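Local coordinates for high affinity transport system protein p37 (Mycoplasma hyorhinis, PDB 3EKI) that binds thiamine diphosphate as the extracytoplasmic lipoprotein component of a high-affinity transport system, at residues Asp116-Ser127 with Ile341-Val352; Thr142-Asn150 with Gly380-Phe390. All blocks are in the same frame, centred on the assembly; numbering follows the deposited sequence.

Along the chain, residues 116-127 come first and 142-150 soon after; their partners, 341-352 and 380-390, follow in the same order near the C terminus. Contact 1 therefore closes a loop of 213 residues and contact 2 one of 229, and the two loops cross rather than nest. Their centres lie about 11 Å apart. Strands 345-349 and 141-152 are neighbours in one antiparallel sheet, so contact 1 adds strand 122-125 to it and contact 2 adds strand 383-386. Both contacts reach thiamine diphosphate, and the OH of Tyr-381 in contact 2 probably hydrogen-bonds to Asp-344 in contact 1.

Contact 1 of 2, residues Asp116-Ser127 with Ile341-Val352; sequences DNPELDFGINAS and IPYDVGVFRKSV. With CA (calcium ion), chain D; TPP (thiamine diphosphate), chain B.
Asp-121 OD2 is held by two positive groups at once: calcium at 2.7 Å and, on its anti lone pair, the NE of Arg-349 at 2.7 Å, with NH2 of that arginine adding a weak bond. OD1 of the same carboxylate and the Pro-118 carbonyl also bind the metal, and Asp-43 and Ser-45 contribute further ligands. Arg-349 gets there with CG set between its backbone N and carbonyl carbon (chi1 65°) and the chain extended to NE. Pro-118 CA lies over one face of its guanidinium, offset toward the rim, and Val-352 CG2 over the opposite face, while NH1 points in plane to Asp-116 OD1 at 3.0 Å. That oxygen also takes the backbone N of Ser-351, and Ser-351 OG meets Asp-116 OD2 from above the carboxylate plane at 2.6 Å.

From here the backbones pair as antiparallel strands, with Gly-123/Val-347 and Asn-125/Val-345 as the hydrogen-bonded pairs. On the Phe-122 side of the ladder, the edge of that ring is directed at the face of Phe-348, an edge-to-face pair with CD1 over the ring centre and the planes at 53°. Phe-122 CZ rests 3.7 Å from the CA of Gly-346, which has no side chain to crowd it. At the far end Ser-127 OG donates to Pro-342 O (2.7 Å), and a water joins Ser-127 N, Pro-342 O and Asp-344 OD1 beside the thiamine diphosphate; Asp-344 OD2 is hydrogen-bonded to Tyr-381 OH.

Strand 345-349 thus runs between strands 122-125 and 141-152, with Val-347 packed on helix 106-115 and Val-345 on helix 390-402.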
loop_
_atom_site.group_PDB
_atom_site.type_symbol
_atom_site.label_atom_id
_atom_site.label_comp_id
_atom_site.label_asym_id
_atom_site.label_seq_id
_atom_site.Cartn_x
_atom_site.Cartn_y
_atom_site.Cartn_z
ATOM N N ASP A 116 8.188 -20.921 11.551
ATOM C CA ASP A 116 8.960 -21.689 10.588
ATOM C C ASP A 116 8.364 -23.092 10.447
ATOM O O ASP A 116 9.072 -24.097 10.482
ATOM C CB ASP A 116 10.441 -21.746 10.944
ATOM C CG ASP A 116 11.384 -21.900 9.771
ATOM O OD1 ASP A 116 10.912 -22.128 8.639
ATOM O OD2 ASP A 116 12.625 -21.786 9.927
ATOM N N ASN A 117 7.065 -23.143 10.268
ATOM C CA ASN A 117 6.275 -24.351 10.091
ATOM C C ASN A 117 6.047 -24.545 8.599
ATOM O O ASN A 117 5.567 -23.595 7.961
ATOM C CB ASN A 117 4.952 -24.233 10.839
ATOM C CG ASN A 117 4.080 -25.460 10.827
ATOM O OD1 ASN A 117 3.747 -26.033 9.794
ATOM N ND2 ASN A 117 3.655 -25.912 12.006
ATOM N N PRO A 118 6.377 -25.679 8.016
ATOM C CA PRO A 118 6.186 -25.859 6.570
ATOM C C PRO A 118 4.769 -25.751 6.056
ATOM O O PRO A 118 4.551 -25.749 4.834
ATOM C CB PRO A 118 6.706 -27.286 6.312
ATOM C CG PRO A 118 7.603 -27.574 7.474
ATOM C CD PRO A 118 7.008 -26.857 8.653
ATOM N N GLU A 119 3.736 -25.634 6.886
ATOM C CA GLU A 119 2.385 -25.416 6.408
ATOM C C GLU A 119 2.191 -24.005 5.849
ATOM O O GLU A 119 1.210 -23.794 5.131
ATOM C CB GLU A 119 1.333 -25.649 7.498
ATOM C CG GLU A 119 0.990 -24.455 8.356
ATOM C CD GLU A 119 0.618 -24.854 9.771
ATOM O OE1 GLU A 119 -0.025 -25.918 9.936
ATOM O OE2 GLU A 119 0.978 -24.094 10.698
ATOM N N LEU A 120 3.102 -23.084 6.152
ATOM C CA LEU A 120 3.033 -21.720 5.624
ATOM C C LEU A 120 4.456 -21.239 5.340
ATOM O O LEU A 120 5.264 -21.024 6.241
ATOM C CB LEU A 120 2.339 -20.750 6.579
ATOM C CG LEU A 120 2.367 -19.282 6.135
ATOM C CD1 LEU A 120 1.553 -19.099 4.867
ATOM C CD2 LEU A 120 1.851 -18.410 7.266
ATOM N N ASP A 121 4.765 -21.097 4.062
ATOM C CA ASP A 121 6.135 -20.861 3.622
ATOM C C ASP A 121 6.451 -19.429 3.198
ATOM O O ASP A 121 7.618 -19.022 3.246
ATOM C CB ASP A 121 6.423 -21.798 2.445
ATOM C CG ASP A 121 6.143 -23.261 2.756
ATOM O OD1 ASP A 121 5.170 -23.839 2.240
ATOM O OD2 ASP A 121 6.861 -23.813 3.621
ATOM N N PHE A 122 5.446 -18.682 2.749
ATOM C CA PHE A 122 5.727 -17.373 2.176
ATOM C C PHE A 122 4.476 -16.512 2.215
ATOM O O PHE A 122 3.349 -16.987 2.158
ATOM C CB PHE A 122 6.189 -17.547 0.737
ATOM C CG PHE A 122 6.400 -16.348 -0.146
ATOM C CD1 PHE A 122 7.640 -15.751 -0.225
ATOM C CD2 PHE A 122 5.344 -15.851 -0.897
ATOM C CE1 PHE A 122 7.831 -14.648 -1.049
ATOM C CE2 PHE A 122 5.514 -14.744 -1.714
ATOM C CZ PHE A 122 6.773 -14.186 -1.776
ATOM N N GLY A 123 4.724 -15.208 2.280
ATOM C CA GLY A 123 3.607 -14.286 2.004
ATOM C C GLY A 123 4.127 -12.905 1.687
ATOM O O GLY A 123 5.324 -12.638 1.758
ATOM N N ILE A 124 3.240 -11.993 1.277
ATOM C CA ILE A 124 3.636 -10.644 0.884
ATOM C C ILE A 124 3.000 -9.630 1.842
ATOM O O ILE A 124 1.790 -9.737 2.057
ATOM C CB ILE A 124 3.250 -10.385 -0.576
ATOM C CG1 ILE A 124 3.895 -11.406 -1.513
ATOM C CG2 ILE A 124 3.591 -8.956 -0.950
ATOM C CD1 ILE A 124 3.410 -11.375 -2.948
ATOM N N ASN A 125 3.845 -8.777 2.408
ATOM C CA ASN A 125 3.489 -7.912 3.515
ATOM C C ASN A 125 3.826 -6.459 3.214
ATOM O O ASN A 125 4.769 -6.177 2.503
ATOM C CB ASN A 125 4.227 -8.299 4.811
ATOM C CG ASN A 125 3.470 -7.927 6.064
ATOM O OD1 ASN A 125 2.626 -8.682 6.541
ATOM N ND2 ASN A 125 3.716 -6.765 6.668
ATOM N N ALA A 126 3.037 -5.582 3.840
ATOM C CA ALA A 126 3.383 -4.160 3.729
ATOM C C ALA A 126 4.795 -3.943 4.257
ATOM O O ALA A 126 5.152 -4.525 5.291
ATOM C CB ALA A 126 2.359 -3.343 4.490
ATOM N N SER A 127 5.579 -3.123 3.565
ATOM C CA SER A 127 6.969 -2.936 3.934
ATOM C C SER A 127 7.188 -2.321 5.308
ATOM O O SER A 127 8.019 -2.753 6.117
ATOM C CB SER A 127 7.657 -2.075 2.862
ATOM O OG SER A 127 7.176 -0.732 2.880
ATOM N N ILE A 341 7.700 5.235 0.696
ATOM C CA ILE A 341 8.295 4.004 1.266
ATOM C C ILE A 341 8.085 2.854 0.300
ATOM O O ILE A 341 7.291 2.962 -0.637
ATOM C CB ILE A 341 7.695 3.662 2.634
ATOM C CG1 ILE A 341 6.208 3.336 2.620
ATOM C CG2 ILE A 341 8.012 4.789 3.617
ATOM C CD1 ILE A 341 5.652 2.822 3.935
ATOM N N PRO A 342 8.786 1.734 0.432
ATOM C CA PRO A 342 8.653 0.687 -0.591
ATOM C C PRO A 342 7.292 0.011 -0.643
ATOM O O PRO A 342 6.590 -0.047 0.349
ATOM C CB PRO A 342 9.694 -0.351 -0.138
ATOM C CG PRO A 342 10.686 0.475 0.645
ATOM C CD PRO A 342 9.783 1.399 1.464
ATOM N N TYR A 343 6.949 -0.490 -1.831
ATOM C CA TYR A 343 5.746 -1.304 -1.951
ATOM C C TYR A 343 5.958 -2.617 -1.195
ATOM O O TYR A 343 6.972 -2.788 -0.517
ATOM C CB TYR A 343 5.366 -1.541 -3.416
ATOM C CG TYR A 343 3.904 -1.354 -3.717
ATOM C CD1 TYR A 343 3.082 -2.353 -4.184
ATOM C CD2 TYR A 343 3.299 -0.109 -3.510
ATOM C CE1 TYR A 343 1.735 -2.144 -4.443
ATOM C CE2 TYR A 343 1.970 0.108 -3.772
ATOM C CZ TYR A 343 1.174 -0.907 -4.244
ATOM O OH TYR A 343 -0.168 -0.687 -4.502
ATOM N N ASP A 344 5.010 -3.538 -1.283
ATOM C CA ASP A 344 4.999 -4.711 -0.411
ATOM C C ASP A 344 6.184 -5.642 -0.699
ATOM O O ASP A 344 6.728 -5.667 -1.793
ATOM C CB ASP A 344 3.680 -5.437 -0.562
ATOM C CG ASP A 344 2.482 -4.739 0.049
ATOM O OD1 ASP A 344 2.624 -3.540 0.394
ATOM O OD2 ASP A 344 1.419 -5.397 0.175
ATOM N N VAL A 345 6.530 -6.370 0.344
ATOM C CA VAL A 345 7.685 -7.266 0.336
ATOM C C VAL A 345 7.265 -8.700 0.602
ATOM O O VAL A 345 6.500 -9.019 1.501
ATOM C CB VAL A 345 8.695 -6.813 1.404
ATOM C CG1 VAL A 345 9.797 -7.838 1.597
ATOM C CG2 VAL A 345 9.274 -5.446 1.024
ATOM N N GLY A 346 7.797 -9.604 -0.199
ATOM C CA GLY A 346 7.592 -11.038 -0.022
ATOM C C GLY A 346 8.677 -11.598 0.892
ATOM O O GLY A 346 9.866 -11.356 0.727
ATOM N N VAL A 347 8.186 -12.342 1.867
ATOM C CA VAL A 347 8.995 -12.849 2.949
ATOM C C VAL A 347 8.767 -14.333 3.147
ATOM O O VAL A 347 7.647 -14.831 3.089
ATOM C CB VAL A 347 8.680 -12.011 4.206
ATOM C CG1 VAL A 347 7.215 -12.082 4.597
ATOM C CG2 VAL A 347 9.582 -12.474 5.331
ATOM N N PHE A 348 9.868 -15.059 3.368
ATOM C CA PHE A 348 9.874 -16.485 3.595
ATOM C C PHE A 348 10.065 -16.870 5.054
ATOM O O PHE A 348 10.755 -16.132 5.761
ATOM C CB PHE A 348 11.045 -17.181 2.863
ATOM C CG PHE A 348 10.837 -17.305 1.372
ATOM C CD1 PHE A 348 10.063 -18.336 0.876
ATOM C CD2 PHE A 348 11.438 -16.396 0.520
ATOM C CE1 PHE A 348 9.886 -18.452 -0.493
ATOM C CE2 PHE A 348 11.232 -16.488 -0.844
ATOM C CZ PHE A 348 10.445 -17.509 -1.325
ATOM N N ARG A 349 9.487 -17.982 5.464
ATOM C CA ARG A 349 9.963 -18.631 6.689
ATOM C C ARG A 349 11.439 -18.989 6.469
ATOM O O ARG A 349 11.921 -19.223 5.361
ATOM C CB ARG A 349 9.108 -19.806 7.118
ATOM C CG ARG A 349 9.125 -20.971 6.147
ATOM C CD ARG A 349 8.363 -22.195 6.632
ATOM N NE ARG A 349 8.522 -23.308 5.693
ATOM C CZ ARG A 349 9.454 -24.232 5.662
ATOM N NH1 ARG A 349 10.423 -24.239 6.564
ATOM N NH2 ARG A 349 9.429 -25.168 4.714
ATOM N N LYS A 350 12.202 -18.968 7.561
ATOM C CA LYS A 350 13.646 -18.951 7.494
ATOM C C LYS A 350 14.239 -20.221 6.886
ATOM O O LYS A 350 15.271 -20.135 6.214
ATOM C CB LYS A 350 14.223 -18.756 8.902
ATOM C CG LYS A 350 15.579 -18.064 8.935
ATOM C CD LYS A 350 16.075 -18.070 10.378
ATOM C CE LYS A 350 17.056 -16.953 10.659
ATOM N NZ LYS A 350 16.834 -16.390 12.022
ATOM N N SER A 351 13.602 -21.352 7.141
ATOM C CA SER A 351 14.210 -22.619 6.724
ATOM C C SER A 351 13.866 -23.074 5.324
ATOM O O SER A 351 14.270 -24.171 4.919
ATOM C CB SER A 351 13.858 -23.729 7.743
ATOM O OG SER A 351 14.457 -23.410 9.001
ATOM N N VAL A 352 13.168 -22.290 4.499
ATOM C CA VAL A 352 13.028 -22.690 3.103
ATOM C C VAL A 352 14.375 -22.614 2.419
ATOM O O VAL A 352 15.107 -21.619 2.545
ATOM C CB VAL A 352 12.037 -21.783 2.334
ATOM C CG1 VAL A 352 12.131 -22.097 0.849
ATOM C CG2 VAL A 352 10.644 -21.944 2.887
HETATM CA CA CA D . 5.511 -26.024 2.774
HETATM N "N1'" TPP B . -3.994 -1.039 -6.221
HETATM C "C2'" TPP B . -4.979 -1.969 -6.260
HETATM C CM2 TPP B . -5.469 -2.464 -7.625
HETATM N "N3'" TPP B . -5.508 -2.458 -5.125
HETATM C "C4'" TPP B . -4.980 -2.083 -3.929
HETATM N "N4'" TPP B . -5.462 -2.647 -2.819
HETATM C "C5'" TPP B . -4.003 -1.080 -3.863
HETATM C "C6'" TPP B . -3.532 -0.568 -5.066
HETATM C "C7'" TPP B . -3.405 -0.514 -2.565
HETATM N N3 TPP B . -2.222 -1.219 -2.040
HETATM C C2 TPP B . -1.979 -2.521 -2.186
HETATM S S1 TPP B . -0.452 -2.916 -1.431
HETATM C C5 TPP B . -0.209 -1.267 -0.905
HETATM C C4 TPP B . -1.339 -0.548 -1.241
HETATM C CM4 TPP B . -1.384 0.992 -1.129
HETATM C C6 TPP B . 0.972 -0.799 -0.047
HETATM C C7 TPP B . 0.786 -1.240 1.408
HETATM O O7 TPP B . -0.377 -0.581 1.952
HETATM P PA TPP B . -1.222 -1.104 3.193
HETATM O O1A TPP B . -2.502 -0.354 3.236
HETATM O O2A TPP B . -1.368 -2.598 3.136
HETATM O O3A TPP B . -0.351 -0.881 4.489
HETATM P PB TPP B . -0.291 0.451 5.384
HETATM O O1B TPP B . 0.244 1.590 4.572
HETATM O O2B TPP B . 0.684 0.055 6.564
HETATM O O3B TPP B . -1.714 0.727 6.032
HETATM O O HOH W 1 4.378 -1.645 1.452
HETATM O O HOH W 2 3.073 -26.475 1.947
HETATM O O HOH W 3 5.263 -28.514 3.163
#

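Contact 2 of 2, residues Thr142-Asn150 with Gly380-Phe390; sequences TPALETTTN and GYNGYKKIDNF. With TPP (thiamine diphosphate), chain B.
Strand 383-386 runs antiparallel to residues 142-150, the two axes 4.4 Å apart at closest approach, and the ladder ends in a classic bulge at Asn-382 and Gly-383, opposite Thr-148. Glu-146 and Lys-385 form the central hydrogen-bonded pair, both N-to-O bonds 2.8 Å, and Thr-148 N bonds to Gly-383 O. The Thr-148 carbonyl takes Asn-382 N at 2.9 Å and a weaker bond from Gly-383 N. Just beyond, Thr-149 OG1, anti to its own backbone N (chi1 -168°), donates to the Gly-380 carbonyl on a lone pair (2.7 Å). The amides of Asn-150 and Asn-382 stack with planes only 5° apart; Asn-382 OD1 receives the backbone N of Asn-150 in a nearly straight bond, and Asn-150 OD1 is hydrogen-bonded to Gln-211 NE2.

The CG2 methyl of Thr-147 sits over the face of Tyr-381 in a CH-pi contact, 3.9 Å from the ring centroid, and also touches Tyr-384 CE2. Leu-145 CD2 packs on Tyr-384 CD2 at 3.7 Å. At the other end Pro-143 lays its CG over the face of Phe-390, 3.6 Å from that centroid, tying the strand to the start of helix 390-402.

The turn at Gly-380, its CA 3.6 Å from thiamine diphosphate N1', leads into edge strand 383-386. The sheet thus contributes Gly-380 to the ligand pocket, consistent with the ligand cleft of the periplasmic-binding-protein clan to which this family belongs.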
loop_
_atom_site.group_PDB
_atom_site.type_symbol
_atom_site.label_atom_id
_atom_site.label_comp_id
_atom_site.label_asym_id
_atom_site.label_seq_id
_atom_site.Cartn_x
_atom_site.Cartn_y
_atom_site.Cartn_z
ATOM N N THR A 142 12.709 -14.115 6.387
ATOM C CA THR A 142 13.637 -13.677 5.370
ATOM C C THR A 142 12.992 -12.964 4.201
ATOM O O THR A 142 12.306 -13.551 3.363
ATOM C CB THR A 142 14.382 -14.926 4.800
ATOM O OG1 THR A 142 14.959 -15.625 5.911
ATOM C CG2 THR A 142 15.465 -14.498 3.848
ATOM N N PRO A 143 13.151 -11.643 4.153
ATOM C CA PRO A 143 12.623 -10.871 3.022
ATOM C C PRO A 143 13.366 -11.241 1.757
ATOM O O PRO A 143 14.601 -11.375 1.778
ATOM C CB PRO A 143 12.922 -9.422 3.419
ATOM C CG PRO A 143 13.063 -9.465 4.901
ATOM C CD PRO A 143 13.754 -10.784 5.186
ATOM N N ALA A 144 12.629 -11.390 0.671
ATOM C CA ALA A 144 13.236 -11.801 -0.587
ATOM C C ALA A 144 12.739 -11.140 -1.893
ATOM O O ALA A 144 13.468 -11.063 -2.849
ATOM C CB ALA A 144 13.080 -13.273 -0.733
ATOM N N LEU A 145 11.472 -10.759 -1.896
ATOM C CA LEU A 145 10.831 -10.233 -3.089
ATOM C C LEU A 145 10.391 -8.800 -2.834
ATOM O O LEU A 145 9.790 -8.552 -1.782
ATOM C CB LEU A 145 9.619 -11.118 -3.390
ATOM C CG LEU A 145 8.721 -10.787 -4.585
ATOM C CD1 LEU A 145 9.337 -11.325 -5.871
ATOM C CD2 LEU A 145 7.310 -11.339 -4.468
ATOM N N GLU A 146 10.668 -7.891 -3.757
ATOM C CA GLU A 146 10.113 -6.549 -3.659
ATOM C C GLU A 146 9.062 -6.397 -4.755
ATOM O O GLU A 146 9.423 -6.594 -5.915
ATOM C CB GLU A 146 11.199 -5.485 -3.841
ATOM C CG GLU A 146 10.660 -4.071 -3.665
ATOM C CD GLU A 146 11.711 -2.985 -3.671
ATOM O OE1 GLU A 146 12.911 -3.262 -3.876
ATOM O OE2 GLU A 146 11.314 -1.811 -3.479
ATOM N N THR A 147 7.824 -6.062 -4.416
ATOM C CA THR A 147 6.849 -5.760 -5.474
ATOM C C THR A 147 7.030 -4.319 -5.959
ATOM O O THR A 147 7.609 -3.493 -5.256
ATOM C CB THR A 147 5.406 -6.006 -5.006
ATOM O OG1 THR A 147 5.074 -4.995 -4.043
ATOM C CG2 THR A 147 5.212 -7.345 -4.318
ATOM N N THR A 148 6.546 -4.037 -7.153
ATOM C CA THR A 148 6.489 -2.688 -7.721
ATOM C C THR A 148 5.079 -2.478 -8.253
ATOM O O THR A 148 4.323 -3.417 -8.505
ATOM C CB THR A 148 7.524 -2.427 -8.822
ATOM O OG1 THR A 148 7.231 -3.288 -9.949
ATOM C CG2 THR A 148 8.943 -2.728 -8.380
ATOM N N THR A 149 4.672 -1.221 -8.411
ATOM C CA THR A 149 3.320 -0.919 -8.897
ATOM C C THR A 149 3.396 0.055 -10.063
ATOM O O THR A 149 4.351 0.835 -10.124
ATOM C CB THR A 149 2.501 -0.387 -7.702
ATOM O OG1 THR A 149 1.110 -0.321 -8.019
ATOM C CG2 THR A 149 2.913 1.021 -7.290
ATOM N N ASN A 150 2.428 0.029 -10.961
ATOM C CA ASN A 150 2.291 1.028 -12.018
ATOM C C ASN A 150 2.312 2.417 -11.372
ATOM O O ASN A 150 1.548 2.626 -10.439
ATOM C CB ASN A 150 1.010 0.831 -12.820
ATOM C CG ASN A 150 0.990 -0.411 -13.696
ATOM O OD1 ASN A 150 2.049 -0.942 -14.043
ATOM N ND2 ASN A 150 -0.207 -0.838 -14.065
ATOM N N GLY A 380 -2.294 -4.511 -6.864
ATOM C CA GLY A 380 -1.401 -3.411 -7.159
ATOM C C GLY A 380 0.009 -3.843 -7.491
ATOM O O GLY A 380 0.917 -3.038 -7.664
ATOM N N TYR A 381 0.259 -5.164 -7.572
ATOM C CA TYR A 381 1.606 -5.644 -7.847
ATOM C C TYR A 381 1.761 -5.860 -9.352
ATOM O O TYR A 381 1.316 -6.884 -9.874
ATOM C CB TYR A 381 1.938 -6.936 -7.102
ATOM C CG TYR A 381 1.618 -6.973 -5.643
ATOM C CD1 TYR A 381 1.660 -5.831 -4.842
ATOM C CD2 TYR A 381 1.252 -8.161 -5.002
ATOM C CE1 TYR A 381 1.362 -5.871 -3.495
ATOM C CE2 TYR A 381 0.956 -8.181 -3.657
ATOM C CZ TYR A 381 1.004 -7.043 -2.888
ATOM O OH TYR A 381 0.692 -7.138 -1.548
ATOM N N ASN A 382 2.364 -4.890 -10.007
ATOM C CA ASN A 382 2.526 -4.871 -11.454
ATOM C C ASN A 382 3.928 -5.258 -11.879
ATOM O O ASN A 382 4.246 -5.282 -13.063
ATOM C CB ASN A 382 2.167 -3.483 -12.006
ATOM C CG ASN A 382 0.743 -3.129 -11.661
ATOM O OD1 ASN A 382 0.512 -2.143 -10.939
ATOM N ND2 ASN A 382 -0.195 -3.909 -12.181
ATOM N N GLY A 383 4.801 -5.553 -10.940
ATOM C CA GLY A 383 6.164 -5.962 -11.237
ATOM C C GLY A 383 6.787 -6.479 -9.947
ATOM O O GLY A 383 6.277 -6.354 -8.834
ATOM N N TYR A 384 7.934 -7.103 -10.097
ATOM C CA TYR A 384 8.698 -7.688 -9.011
ATOM C C TYR A 384 10.200 -7.544 -9.223
ATOM O O TYR A 384 10.652 -7.550 -10.377
ATOM C CB TYR A 384 8.376 -9.183 -8.883
ATOM C CG TYR A 384 6.927 -9.514 -8.676
ATOM C CD1 TYR A 384 6.162 -9.933 -9.757
ATOM C CD2 TYR A 384 6.285 -9.419 -7.448
ATOM C CE1 TYR A 384 4.827 -10.248 -9.592
ATOM C CE2 TYR A 384 4.950 -9.728 -7.275
ATOM C CZ TYR A 384 4.214 -10.144 -8.359
ATOM O OH TYR A 384 2.891 -10.447 -8.211
ATOM N N LYS A 385 10.967 -7.435 -8.149
ATOM C CA LYS A 385 12.420 -7.437 -8.163
ATOM C C LYS A 385 12.913 -8.335 -7.031
ATOM O O LYS A 385 12.219 -8.515 -6.015
ATOM C CB LYS A 385 12.967 -6.021 -7.962
ATOM C CG LYS A 385 12.227 -4.890 -8.633
ATOM C CD LYS A 385 13.105 -3.653 -8.811
ATOM C CE LYS A 385 12.415 -2.361 -8.402
ATOM N NZ LYS A 385 12.318 -1.365 -9.507
ATOM N N LYS A 386 14.099 -8.912 -7.125
ATOM C CA LYS A 386 14.774 -9.570 -6.038
ATOM C C LYS A 386 15.258 -8.558 -5.008
ATOM O O LYS A 386 15.774 -7.509 -5.422
ATOM C CB LYS A 386 16.001 -10.317 -6.583
ATOM C CG LYS A 386 16.782 -11.126 -5.555
ATOM C CD LYS A 386 18.114 -11.597 -6.139
ATOM C CE LYS A 386 18.895 -12.470 -5.168
ATOM N NZ LYS A 386 20.166 -12.968 -5.784
ATOM N N ILE A 387 15.132 -8.853 -3.719
ATOM C CA ILE A 387 15.821 -7.994 -2.757
ATOM C C ILE A 387 17.267 -8.445 -2.595
ATOM O O ILE A 387 17.473 -9.590 -2.224
ATOM C CB ILE A 387 15.101 -7.974 -1.405
ATOM C CG1 ILE A 387 13.696 -7.395 -1.605
ATOM C CG2 ILE A 387 15.923 -7.250 -0.356
ATOM C CD1 ILE A 387 12.834 -7.208 -0.409
ATOM N N ASP A 388 18.182 -7.543 -2.902
ATOM C CA ASP A 388 19.608 -7.871 -2.825
ATOM C C ASP A 388 20.186 -7.470 -1.477
ATOM O O ASP A 388 21.162 -8.065 -1.008
ATOM C CB ASP A 388 20.326 -7.164 -3.983
ATOM C CG ASP A 388 19.753 -7.508 -5.345
ATOM O OD1 ASP A 388 19.785 -8.692 -5.739
ATOM O OD2 ASP A 388 19.265 -6.600 -6.050
ATOM N N ASN A 389 19.581 -6.459 -0.846
ATOM C CA ASN A 389 20.029 -5.899 0.415
ATOM C C ASN A 389 18.835 -5.263 1.147
ATOM O O ASN A 389 18.494 -4.127 0.807
ATOM C CB ASN A 389 21.098 -4.839 0.190
ATOM C CG ASN A 389 21.726 -4.374 1.486
ATOM O OD1 ASN A 389 21.089 -4.373 2.543
ATOM N ND2 ASN A 389 22.996 -3.977 1.397
ATOM N N PHE A 390 18.271 -6.000 2.069
ATOM C CA PHE A 390 17.054 -5.545 2.729
ATOM C C PHE A 390 17.296 -4.267 3.525
ATOM O O PHE A 390 16.451 -3.371 3.500
ATOM C CB PHE A 390 16.526 -6.625 3.643
ATOM C CG PHE A 390 15.250 -6.274 4.398
ATOM C CD1 PHE A 390 14.051 -6.233 3.721
ATOM C CD2 PHE A 390 15.242 -6.005 5.751
ATOM C CE1 PHE A 390 12.865 -5.960 4.364
ATOM C CE2 PHE A 390 14.068 -5.728 6.420
ATOM C CZ PHE A 390 12.867 -5.695 5.726
HETATM N "N1'" TPP B . -3.994 -1.039 -6.221
HETATM C "C2'" TPP B . -4.979 -1.969 -6.260
HETATM C CM2 TPP B . -5.469 -2.464 -7.625
HETATM N "N3'" TPP B . -5.508 -2.458 -5.125
HETATM C "C4'" TPP B . -4.980 -2.083 -3.929
HETATM N "N4'" TPP B . -5.462 -2.647 -2.819
HETATM C "C5'" TPP B . -4.003 -1.080 -3.863
HETATM C "C6'" TPP B . -3.532 -0.568 -5.066
HETATM C "C7'" TPP B . -3.405 -0.514 -2.565
HETATM N N3 TPP B . -2.222 -1.219 -2.040
HETATM C C2 TPP B . -1.979 -2.521 -2.186
HETATM S S1 TPP B . -0.452 -2.916 -1.431
HETATM C C5 TPP B . -0.209 -1.267 -0.905
HETATM C C4 TPP B . -1.339 -0.548 -1.241
HETATM C CM4 TPP B . -1.384 0.992 -1.129
HETATM C C6 TPP B . 0.972 -0.799 -0.047
HETATM C C7 TPP B . 0.786 -1.240 1.408
HETATM O O7 TPP B . -0.377 -0.581 1.952
HETATM P PA TPP B . -1.222 -1.104 3.193
HETATM O O1A TPP B . -2.502 -0.354 3.236
HETATM O O2A TPP B . -1.368 -2.598 3.136
HETATM O O3A TPP B . -0.351 -0.881 4.489
HETATM P PB TPP B . -0.291 0.451 5.384
HETATM O O1B TPP B . 0.244 1.590 4.572
HETATM O O2B TPP B . 0.684 0.055 6.564
HETATM O O3B TPP B . -1.714 0.727 6.032
HETATM O O HOH W 4 16.222 -12.162 -2.522
#